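Long-range contacts in carbohydrate kinase (Agrobacterium tumefaciens, PDB 2NWH), which probably transfers a phosphate group from ATP to a sugar or related substrate: residues His13-Thr24 and Pro93-Gly103; Pro162-Ala173 and Asp182-Glu192. All coordinates share one frame; numbering follows the deposited sequence.

In the fold
Interaction 1 and interaction 2 belong to different sheets. Residues 13-24 and 93-103 pair in the four-stranded sheet that corresponds to the lid of ribokinase-like enzymes; the centre of this contact lies about 22 Å from the chain centre. Residues 162-173 and 182-192 pair near the middle of the large sheet, about 9 Å from that centre. The two contact centres are 28 Å apart, and their nearest atoms, about 8 Å apart, do not touch. In relatives the substrate lies between lid and large domain. A sodium ion bound by D249 and T251 lies about 13 Å from the side chain of E192, and a second calcium ion, not the one E21 binds, about 5 Å from that of D182.

Interaction 1 (His13-Thr24 and Pro93-Gly103). With CA (calcium ion), chain C.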
loop_
_atom_site.group_PDB
_atom_site.type_symbol
_atom_site.label_atom_id
_atom_site.label_comp_id
_atom_site.label_asym_id
_atom_site.label_seq_id
_atom_site.Cartn_x
_atom_site.Cartn_y
_atom_site.Cartn_z
ATOM N N HIS A 13 -11.591 0.424 -0.316
ATOM C CA HIS A 13 -12.780 -0.456 -0.423
ATOM C C HIS A 13 -13.317 -0.715 0.993
ATOM O O HIS A 13 -12.639 -0.444 1.980
ATOM C CB HIS A 13 -12.463 -1.798 -1.162
ATOM C CG HIS A 13 -11.362 -2.648 -0.556
ATOM N ND1 HIS A 13 -11.498 -3.371 0.612
ATOM C CD2 HIS A 13 -10.141 -2.967 -1.037
ATOM C CE1 HIS A 13 -10.391 -4.057 0.851
ATOM N NE2 HIS A 13 -9.552 -3.834 -0.141
ATOM N N ILE A 14 -14.528 -1.262 1.053
ATOM C CA ILE A 14 -15.076 -1.772 2.301
ATOM C C ILE A 14 -14.649 -3.246 2.459
ATOM O O ILE A 14 -14.714 -4.055 1.515
ATOM C CB ILE A 14 -16.617 -1.547 2.379
ATOM C CG1 ILE A 14 -17.179 -1.727 3.793
ATOM C CG2 ILE A 14 -17.389 -2.469 1.381
ATOM C CD1 ILE A 14 -16.742 -0.595 4.771
ATOM N N ASP A 15 -14.210 -3.573 3.669
ATOM C CA ASP A 15 -13.832 -4.924 3.997
ATOM C C ASP A 15 -14.856 -5.426 5.004
ATOM O O ASP A 15 -14.934 -4.915 6.122
ATOM C CB ASP A 15 -12.423 -4.941 4.591
ATOM C CG ASP A 15 -11.954 -6.325 4.975
ATOM O OD1 ASP A 15 -12.695 -7.079 5.664
ATOM O OD2 ASP A 15 -10.812 -6.652 4.619
ATOM N N ARG A 16 -15.625 -6.428 4.590
ATOM C CA ARG A 16 -16.692 -6.985 5.418
ATOM C C ARG A 16 -16.339 -8.443 5.739
ATOM O O ARG A 16 -16.117 -9.271 4.833
ATOM C CB ARG A 16 -18.052 -6.880 4.668
ATOM C CG ARG A 16 -18.418 -5.396 4.306
ATOM C CD ARG A 16 -19.870 -5.230 3.792
ATOM N NE ARG A 16 -20.812 -5.521 4.870
ATOM C CZ ARG A 16 -21.576 -6.615 4.929
ATOM N NH1 ARG A 16 -21.530 -7.522 3.959
ATOM N NH2 ARG A 16 -22.368 -6.820 5.986
ATOM N N ARG A 17 -16.314 -8.755 7.022
ATOM C CA ARG A 17 -15.905 -10.066 7.473
ATOM C C ARG A 17 -17.031 -10.646 8.332
ATOM O O ARG A 17 -17.420 -10.062 9.344
ATOM C CB ARG A 17 -14.602 -9.908 8.252
ATOM C CG ARG A 17 -13.840 -11.184 8.632
ATOM C CD ARG A 17 -12.439 -10.745 9.146
ATOM N NE ARG A 17 -11.536 -11.865 9.427
ATOM C CZ ARG A 17 -10.238 -11.738 9.702
ATOM N NH1 ARG A 17 -9.670 -10.534 9.755
ATOM N NH2 ARG A 17 -9.509 -12.823 9.948
ATOM N N GLY A 18 -17.575 -11.779 7.889
ATOM C CA GLY A 18 -18.638 -12.467 8.599
ATOM C C GLY A 18 -18.077 -13.735 9.233
ATOM O O GLY A 18 -17.417 -14.535 8.557
ATOM N N MET A 19 -18.283 -13.904 10.534
ATOM C CA MET A 19 -17.757 -15.057 11.202
ATOM C C MET A 19 -18.901 -15.891 11.720
ATOM O O MET A 19 -19.819 -15.377 12.335
ATOM C CB MET A 19 -16.847 -14.649 12.379
ATOM C CG MET A 19 -16.323 -15.855 13.198
ATOM S SD MET A 19 -14.955 -15.388 14.359
ATOM C CE MET A 19 -13.642 -15.455 13.145
ATOM N N ILE A 20 -18.828 -17.180 11.445
ATOM C CA ILE A 20 -19.754 -18.171 11.951
ATOM C C ILE A 20 -19.593 -18.326 13.475
ATOM O O ILE A 20 -18.468 -18.397 14.015
ATOM C CB ILE A 20 -19.553 -19.506 11.236
ATOM C CG1 ILE A 20 -19.834 -19.342 9.705
ATOM C CG2 ILE A 20 -20.426 -20.595 11.903
ATOM C CD1 ILE A 20 -19.287 -20.544 8.823
ATOM N N GLU A 21 -20.740 -18.389 14.156
ATOM C CA GLU A 21 -20.775 -18.382 15.621
ATOM C C GLU A 21 -20.722 -19.760 16.255
ATOM O O GLU A 21 -20.462 -19.865 17.441
ATOM C CB GLU A 21 -22.003 -17.633 16.110
ATOM C CG GLU A 21 -21.984 -16.190 15.780
ATOM C CD GLU A 21 -23.385 -15.539 15.941
ATOM O OE1 GLU A 21 -24.363 -16.231 16.310
ATOM O OE2 GLU A 21 -23.482 -14.316 15.687
ATOM N N THR A 22 -20.980 -20.799 15.473
ATOM C CA THR A 22 -21.133 -22.162 15.970
ATOM C C THR A 22 -20.240 -23.036 15.092
ATOM O O THR A 22 -19.426 -22.523 14.334
ATOM C CB THR A 22 -22.610 -22.662 15.850
ATOM O OG1 THR A 22 -23.066 -22.478 14.505
ATOM C CG2 THR A 22 -23.508 -21.851 16.749
ATOM N N GLU A 23 -20.405 -24.352 15.194
ATOM C CA GLU A 23 -19.759 -25.277 14.273
ATOM C C GLU A 23 -20.248 -24.993 12.849
ATOM O O GLU A 23 -21.424 -24.692 12.628
ATOM C CB GLU A 23 -20.073 -26.739 14.672
ATOM C CG GLU A 23 -21.573 -27.019 14.874
ATOM C CD GLU A 23 -21.901 -28.472 15.211
ATOM O OE1 GLU A 23 -21.586 -29.380 14.398
ATOM O OE2 GLU A 23 -22.509 -28.697 16.288
ATOM N N THR A 24 -19.354 -25.114 11.878
ATOM C CA THR A 24 -19.699 -24.866 10.479
ATOM C C THR A 24 -20.593 -25.960 9.889
ATOM O O THR A 24 -20.293 -27.159 10.023
ATOM C CB THR A 24 -18.432 -24.830 9.659
ATOM O OG1 THR A 24 -17.478 -24.001 10.341
ATOM C CG2 THR A 24 -18.702 -24.321 8.190
ATOM N N PRO A 93 -16.380 -0.310 -4.110
ATOM C CA PRO A 93 -15.791 -1.660 -4.151
ATOM C C PRO A 93 -15.809 -2.337 -2.761
ATOM O O PRO A 93 -15.727 -1.659 -1.737
ATOM C CB PRO A 93 -14.328 -1.404 -4.534
ATOM C CG PRO A 93 -14.367 -0.075 -5.323
ATOM C CD PRO A 93 -15.499 0.726 -4.729
ATOM N N SER A 94 -15.878 -3.660 -2.745
ATOM C CA SER A 94 -15.998 -4.414 -1.472
ATOM C C SER A 94 -15.248 -5.706 -1.546
ATOM O O SER A 94 -15.130 -6.296 -2.624
ATOM C CB SER A 94 -17.471 -4.672 -1.135
ATOM O OG SER A 94 -18.077 -5.471 -2.134
ATOM N N TYR A 95 -14.663 -6.117 -0.411
ATOM C CA TYR A 95 -14.120 -7.450 -0.197
ATOM C C TYR A 95 -14.973 -8.080 0.950
ATOM O O TYR A 95 -15.035 -7.548 2.051
ATOM C CB TYR A 95 -12.620 -7.343 0.197
ATOM C CG TYR A 95 -12.021 -8.656 0.592
ATOM C CD1 TYR A 95 -11.537 -9.555 -0.383
ATOM C CD2 TYR A 95 -11.956 -9.027 1.935
ATOM C CE1 TYR A 95 -11.014 -10.786 -0.041
ATOM C CE2 TYR A 95 -11.441 -10.261 2.291
ATOM C CZ TYR A 95 -10.955 -11.121 1.302
ATOM O OH TYR A 95 -10.447 -12.329 1.714
ATOM N N THR A 96 -15.643 -9.194 0.674
ATOM C CA THR A 96 -16.535 -9.828 1.658
ATOM C C THR A 96 -16.047 -11.241 1.926
ATOM O O THR A 96 -15.937 -12.016 1.000
ATOM C CB THR A 96 -17.953 -9.872 1.082
ATOM O OG1 THR A 96 -18.361 -8.536 0.736
ATOM C CG2 THR A 96 -18.937 -10.536 2.088
ATOM N N ALA A 97 -15.692 -11.560 3.177
ATOM C CA ALA A 97 -15.217 -12.896 3.524
ATOM C C ALA A 97 -16.177 -13.538 4.516
ATOM O O ALA A 97 -16.726 -12.866 5.433
ATOM C CB ALA A 97 -13.810 -12.815 4.149
ATOM N N ILE A 98 -16.348 -14.836 4.384
ATOM C CA ILE A 98 -17.045 -15.567 5.431
ATOM C C ILE A 98 -16.033 -16.551 6.049
ATOM O O ILE A 98 -15.407 -17.334 5.331
ATOM C CB ILE A 98 -18.291 -16.242 4.859
ATOM C CG1 ILE A 98 -19.318 -15.179 4.361
ATOM C CG2 ILE A 98 -18.840 -17.287 5.857
ATOM C CD1 ILE A 98 -20.563 -15.802 3.747
ATOM N N LEU A 99 -15.879 -16.487 7.366
ATOM C CA LEU A 99 -14.911 -17.301 8.134
ATOM C C LEU A 99 -15.629 -18.234 9.099
ATOM O O LEU A 99 -16.729 -17.924 9.614
ATOM C CB LEU A 99 -14.000 -16.404 8.975
ATOM C CG LEU A 99 -12.851 -15.563 8.405
ATOM C CD1 LEU A 99 -13.346 -14.604 7.386
ATOM C CD2 LEU A 99 -12.231 -14.823 9.612
ATOM N N GLU A 100 -15.003 -19.378 9.338
ATOM C CA GLU A 100 -15.428 -20.310 10.385
ATOM C C GLU A 100 -15.170 -19.661 11.737
ATOM O O GLU A 100 -14.447 -18.667 11.820
ATOM C CB GLU A 100 -14.623 -21.609 10.243
ATOM C CG GLU A 100 -14.961 -22.329 8.915
ATOM C CD GLU A 100 -14.495 -23.766 8.912
ATOM O OE1 GLU A 100 -13.398 -23.990 8.357
ATOM O OE2 GLU A 100 -15.213 -24.651 9.452
ATOM N N ARG A 101 -15.741 -20.222 12.799
ATOM C CA ARG A 101 -15.545 -19.692 14.158
ATOM C C ARG A 101 -14.064 -19.694 14.585
ATOM O O ARG A 101 -13.642 -18.891 15.447
ATOM C CB ARG A 101 -16.345 -20.554 15.153
ATOM C CG ARG A 101 -16.619 -19.859 16.450
ATOM C CD ARG A 101 -17.186 -20.843 17.455
ATOM N NE ARG A 101 -17.506 -20.194 18.714
ATOM C CZ ARG A 101 -17.945 -20.827 19.801
ATOM N NH1 ARG A 101 -18.152 -22.135 19.773
ATOM N NH2 ARG A 101 -18.228 -20.126 20.903
ATOM N N ASP A 102 -13.298 -20.622 14.021
ATOM C CA ASP A 102 -11.869 -20.761 14.316
ATOM C C ASP A 102 -10.976 -19.856 13.490
ATOM O O ASP A 102 -9.748 -20.015 13.498
ATOM C CB ASP A 102 -11.448 -22.247 14.163
ATOM C CG ASP A 102 -11.399 -22.709 12.709
ATOM O OD1 ASP A 102 -11.683 -21.912 11.787
ATOM O OD2 ASP A 102 -11.096 -23.899 12.475
ATOM N N GLY A 103 -11.597 -18.929 12.758
ATOM C CA GLY A 103 -10.929 -18.025 11.834
ATOM C C GLY A 103 -10.571 -18.552 10.450
ATOM O O GLY A 103 -10.041 -17.812 9.636
HETATM CA CA CA C . -25.726 -13.915 16.382
HETATM O O HOH W 1 -20.717 -7.538 1.293
HETATM O O HOH W 2 -17.275 -22.596 12.677
HETATM O O HOH W 3 -26.515 -13.993 14.077
HETATM O O HOH W 4 -24.037 -12.233 17.145
#
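R17 and L99 meet on one face of a four-stranded sheet that corresponds to the lid of ribokinase-like enzymes, where strands 13-20 and 94-99 run parallel at its centre. With CG anti to the backbone N (chi1 -170°) and the chain extended to NE, R17 packs its CG 3.7 Å from L99 CD1 and passes on so that L99 CD2 lies at the guanidinium edge, near its plane. M19 starts out similarly but bends at chi3 (-82°), which turns CE back to within 3.9 Å of L99 CD2. On the opposite face, R16 NH1 and T96 OG1 share a water, while R16 NE forms a salt bridge with E36 and the guanidinium makes a cation-pi contact with W34. Backbone bonds alternate between the strands from I14 N to I20 N. Beyond them, the carbonyl of E21 stands over one face of the R101 guanidinium, and the E21 carboxylate chelates a calcium ion through both oxygens. Across the loop ends, T24 OG1 donates to the anti lone pair of E100 OE2; the 2.5 Å length is very short and doubtful. N104 ND2 bonds E100 OE1, and a water links the T24 hydroxyl to T22 O and R101 N.

Interaction 2 (Pro162-Ala173 and Asp182-Glu192); sequences PLAAIAISPAKA and DIDILFMNEAE
CG of E192 lies anti to its carbonyl carbon (chi1 -61°), and an extended chain beyond it carries the carboxylate back from the first turn of its helix to the end of strand 163-166. There the methyl of A167 lies 3.3 Å from E192 OE1, while E192 CG packs 3.6 Å from P170 N. The backbone NH of N189, at the N-cap position, donates to E192 OE1 over 3.0 Å from above the carboxylate plane, 55° out of it. This is the N3-side-chain half of a capping box, made by the same glutamate that packs against the neighbouring segment. P170 CG meets A191 CB, and A173 CB rests against E192 CB, bringing the turn at 170-173 against the start of helix 190-197.

A165 is held to strand 185-189 by both its NH, which donates to I185 O, and its carbonyl, which accepts from F187 N in a nearly straight bond (2.7 Å, 173°); A164 and I166 bond strand 137-141 instead. The A165 methyl lies 3.8 Å from I183 CD1 and also meets L186 CG, whose CD2 reaches on to A167 CB. F187 puts its ring on the other face, beside A164 and I166, with I185 CG2 over one side of it; A258 and Y261 of helix 255-266 cover this layer. At the far end L163 O takes a short, bent bond from D184 N and a weak one from I185 N. The arrangement is part of a beta-alpha-beta unit whose parallel strands lie in the large central sheet of the ribokinase-like fold.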
loop_
_atom_site.group_PDB
_atom_site.type_symbol
_atom_site.label_atom_id
_atom_site.label_comp_id
_atom_site.label_asym_id
_atom_site.label_seq_id
_atom_site.Cartn_x
_atom_site.Cartn_y
_atom_site.Cartn_z
ATOM N N PRO A 162 7.720 13.253 -7.598
ATOM C CA PRO A 162 8.109 11.878 -7.302
ATOM C C PRO A 162 6.889 10.963 -7.307
ATOM O O PRO A 162 5.809 11.359 -6.775
ATOM C CB PRO A 162 8.710 11.978 -5.881
ATOM C CG PRO A 162 9.257 13.404 -5.840
ATOM C CD PRO A 162 8.188 14.198 -6.566
ATOM N N LEU A 163 7.034 9.768 -7.884
ATOM C CA LEU A 163 5.924 8.794 -7.875
ATOM C C LEU A 163 6.352 7.452 -7.281
ATOM O O LEU A 163 7.311 6.840 -7.764
ATOM C CB LEU A 163 5.384 8.556 -9.298
ATOM C CG LEU A 163 4.289 7.503 -9.585
ATOM C CD1 LEU A 163 2.957 7.828 -8.945
ATOM C CD2 LEU A 163 4.094 7.346 -11.115
ATOM N N ALA A 164 5.632 7.026 -6.254
ATOM C CA ALA A 164 5.727 5.674 -5.691
ATOM C C ALA A 164 4.488 4.822 -6.038
ATOM O O ALA A 164 3.422 5.338 -6.358
ATOM C CB ALA A 164 5.893 5.754 -4.143
ATOM N N ALA A 165 4.645 3.518 -5.946
ATOM C CA ALA A 165 3.625 2.573 -6.359
ATOM C C ALA A 165 3.639 1.355 -5.464
ATOM O O ALA A 165 4.701 0.878 -5.045
ATOM C CB ALA A 165 3.876 2.156 -7.799
ATOM N N ILE A 166 2.455 0.852 -5.169
ATOM C CA ILE A 166 2.293 -0.411 -4.455
ATOM C C ILE A 166 1.698 -1.426 -5.425
ATOM O O ILE A 166 0.662 -1.165 -6.061
ATOM C CB ILE A 166 1.359 -0.212 -3.235
ATOM C CG1 ILE A 166 2.039 0.626 -2.151
ATOM C CG2 ILE A 166 0.928 -1.536 -2.576
ATOM C CD1 ILE A 166 0.961 1.149 -1.161
ATOM N N ALA A 167 2.332 -2.599 -5.484
ATOM C CA ALA A 167 2.060 -3.617 -6.491
ATOM C C ALA A 167 0.735 -4.371 -6.310
ATOM O O ALA A 167 0.196 -4.893 -7.285
ATOM C CB ALA A 167 3.220 -4.611 -6.551
ATOM N N ILE A 168 0.268 -4.467 -5.059
ATOM C CA ILE A 168 -0.992 -5.087 -4.636
ATOM C C ILE A 168 -1.031 -6.617 -4.719
ATOM O O ILE A 168 -1.321 -7.265 -3.728
ATOM C CB ILE A 168 -2.275 -4.451 -5.302
ATOM C CG1 ILE A 168 -2.350 -2.942 -5.011
ATOM C CG2 ILE A 168 -3.550 -5.081 -4.753
ATOM C CD1 ILE A 168 -2.599 -2.612 -3.526
ATOM N N SER A 169 -0.731 -7.168 -5.896
ATOM C CA SER A 169 -0.740 -8.618 -6.134
ATOM C C SER A 169 0.096 -8.935 -7.381
ATOM O O SER A 169 0.343 -8.031 -8.199
ATOM C CB SER A 169 -2.184 -9.117 -6.296
ATOM O OG SER A 169 -2.762 -8.669 -7.517
ATOM N N PRO A 170 0.540 -10.214 -7.545
ATOM C CA PRO A 170 1.309 -10.556 -8.753
ATOM C C PRO A 170 0.494 -10.296 -10.026
ATOM O O PRO A 170 1.035 -9.790 -11.017
ATOM C CB PRO A 170 1.622 -12.047 -8.597
ATOM C CG PRO A 170 0.948 -12.511 -7.362
ATOM C CD PRO A 170 0.335 -11.369 -6.649
ATOM N N ALA A 171 -0.801 -10.605 -9.976
ATOM C CA ALA A 171 -1.712 -10.327 -11.088
ATOM C C ALA A 171 -1.749 -8.843 -11.467
ATOM O O ALA A 171 -1.746 -8.504 -12.655
ATOM C CB ALA A 171 -3.117 -10.844 -10.775
ATOM N N LYS A 172 -1.779 -7.964 -10.466
ATOM C CA LYS A 172 -1.957 -6.536 -10.701
ATOM C C LYS A 172 -0.649 -5.840 -11.043
ATOM O O LYS A 172 -0.646 -4.913 -11.852
ATOM C CB LYS A 172 -2.644 -5.870 -9.507
ATOM C CG LYS A 172 -4.141 -6.207 -9.403
ATOM C CD LYS A 172 -4.849 -5.330 -8.382
ATOM C CE LYS A 172 -5.904 -6.098 -7.579
ATOM N NZ LYS A 172 -7.108 -6.461 -8.378
ATOM N N ALA A 173 0.456 -6.296 -10.445
ATOM C CA ALA A 173 1.784 -5.703 -10.655
ATOM C C ALA A 173 2.135 -5.422 -12.124
ATOM O O ALA A 173 2.691 -4.363 -12.437
ATOM C CB ALA A 173 2.867 -6.580 -10.015
ATOM N N ASP A 182 8.706 5.869 -14.949
ATOM C CA ASP A 182 8.225 7.070 -14.252
ATOM C C ASP A 182 8.010 6.871 -12.728
ATOM O O ASP A 182 7.633 7.824 -12.019
ATOM C CB ASP A 182 6.945 7.573 -14.904
ATOM C CG ASP A 182 7.196 8.189 -16.287
ATOM O OD1 ASP A 182 8.136 9.011 -16.382
ATOM O OD2 ASP A 182 6.445 7.888 -17.247
ATOM N N ILE A 183 8.249 5.651 -12.248
ATOM C CA ILE A 183 8.081 5.294 -10.819
ATOM C C ILE A 183 9.428 5.356 -10.060
ATOM O O ILE A 183 10.367 4.601 -10.343
ATOM C CB ILE A 183 7.396 3.911 -10.652
ATOM C CG1 ILE A 183 5.927 4.004 -11.062
ATOM C CG2 ILE A 183 7.501 3.390 -9.178
ATOM C CD1 ILE A 183 5.235 2.679 -11.299
ATOM N N ASP A 184 9.516 6.279 -9.111
ATOM C CA ASP A 184 10.693 6.429 -8.295
ATOM C C ASP A 184 10.894 5.275 -7.327
ATOM O O ASP A 184 12.018 4.873 -7.102
ATOM C CB ASP A 184 10.640 7.761 -7.549
ATOM C CG ASP A 184 11.019 8.930 -8.437
ATOM O OD1 ASP A 184 11.290 8.711 -9.639
ATOM O OD2 ASP A 184 11.082 10.065 -7.910
ATOM N N ILE A 185 9.805 4.777 -6.730
ATOM C CA ILE A 185 9.868 3.646 -5.767
ATOM C C ILE A 185 8.656 2.720 -5.925
ATOM O O ILE A 185 7.503 3.156 -5.756
ATOM C CB ILE A 185 9.889 4.099 -4.288
ATOM C CG1 ILE A 185 10.965 5.172 -4.049
ATOM C CG2 ILE A 185 10.122 2.855 -3.359
ATOM C CD1 ILE A 185 10.797 6.019 -2.802
ATOM N N LEU A 186 8.903 1.459 -6.243
ATOM C CA LEU A 186 7.838 0.461 -6.325
ATOM C C LEU A 186 7.961 -0.536 -5.181
ATOM O O LEU A 186 9.032 -1.150 -4.975
ATOM C CB LEU A 186 7.892 -0.299 -7.646
ATOM C CG LEU A 186 6.584 -0.862 -8.229
ATOM C CD1 LEU A 186 6.938 -1.674 -9.443
ATOM C CD2 LEU A 186 5.732 -1.721 -7.306
ATOM N N PHE A 187 6.873 -0.695 -4.437
ATOM C CA PHE A 187 6.869 -1.611 -3.281
ATOM C C PHE A 187 6.241 -2.945 -3.627
ATOM O O PHE A 187 5.102 -3.009 -4.095
ATOM C CB PHE A 187 6.165 -0.999 -2.076
ATOM C CG PHE A 187 6.816 0.259 -1.572
ATOM C CD1 PHE A 187 7.968 0.191 -0.788
ATOM C CD2 PHE A 187 6.307 1.499 -1.906
ATOM C CE1 PHE A 187 8.583 1.343 -0.335
ATOM C CE2 PHE A 187 6.904 2.661 -1.439
ATOM C CZ PHE A 187 8.064 2.575 -0.672
ATOM N N MET A 188 6.982 -4.016 -3.372
ATOM C CA MET A 188 6.493 -5.328 -3.713
ATOM C C MET A 188 7.114 -6.429 -2.864
ATOM O O MET A 188 8.128 -6.227 -2.177
ATOM C CB MET A 188 6.741 -5.603 -5.201
ATOM C CG MET A 188 8.218 -5.575 -5.592
ATOM S SD MET A 188 8.379 -5.575 -7.378
ATOM C CE MET A 188 9.533 -4.265 -7.641
ATOM N N ASN A 189 6.494 -7.599 -2.926
ATOM C CA ASN A 189 7.043 -8.814 -2.321
ATOM C C ASN A 189 7.688 -9.678 -3.427
ATOM O O ASN A 189 7.680 -9.285 -4.595
ATOM C CB ASN A 189 5.907 -9.549 -1.612
ATOM C CG ASN A 189 4.859 -10.112 -2.597
ATOM O OD1 ASN A 189 3.801 -10.564 -2.187
ATOM N ND2 ASN A 189 5.172 -10.100 -3.893
ATOM N N GLU A 190 8.241 -10.845 -3.082
ATOM C CA GLU A 190 8.887 -11.725 -4.085
ATOM C C GLU A 190 8.073 -12.071 -5.346
ATOM O O GLU A 190 8.603 -11.998 -6.465
ATOM C CB GLU A 190 9.387 -13.033 -3.432
ATOM C CG GLU A 190 10.829 -13.013 -2.984
ATOM C CD GLU A 190 11.817 -13.419 -4.064
ATOM O OE1 GLU A 190 11.652 -14.503 -4.671
ATOM O OE2 GLU A 190 12.783 -12.653 -4.287
ATOM N N ALA A 191 6.813 -12.474 -5.151
ATOM C CA ALA A 191 5.896 -12.900 -6.229
ATOM C C ALA A 191 5.575 -11.806 -7.243
ATOM O O ALA A 191 5.471 -12.067 -8.455
ATOM C CB ALA A 191 4.595 -13.418 -5.628
ATOM N N GLU A 192 5.391 -10.585 -6.734
ATOM C CA GLU A 192 5.044 -9.440 -7.551
ATOM C C GLU A 192 6.256 -9.029 -8.391
ATOM O O GLU A 192 6.112 -8.622 -9.546
ATOM C CB GLU A 192 4.520 -8.283 -6.662
ATOM C CG GLU A 192 3.248 -8.638 -5.872
ATOM C CD GLU A 192 3.018 -7.803 -4.601
ATOM O OE1 GLU A 192 3.849 -6.918 -4.251
ATOM O OE2 GLU A 192 1.986 -8.048 -3.930
#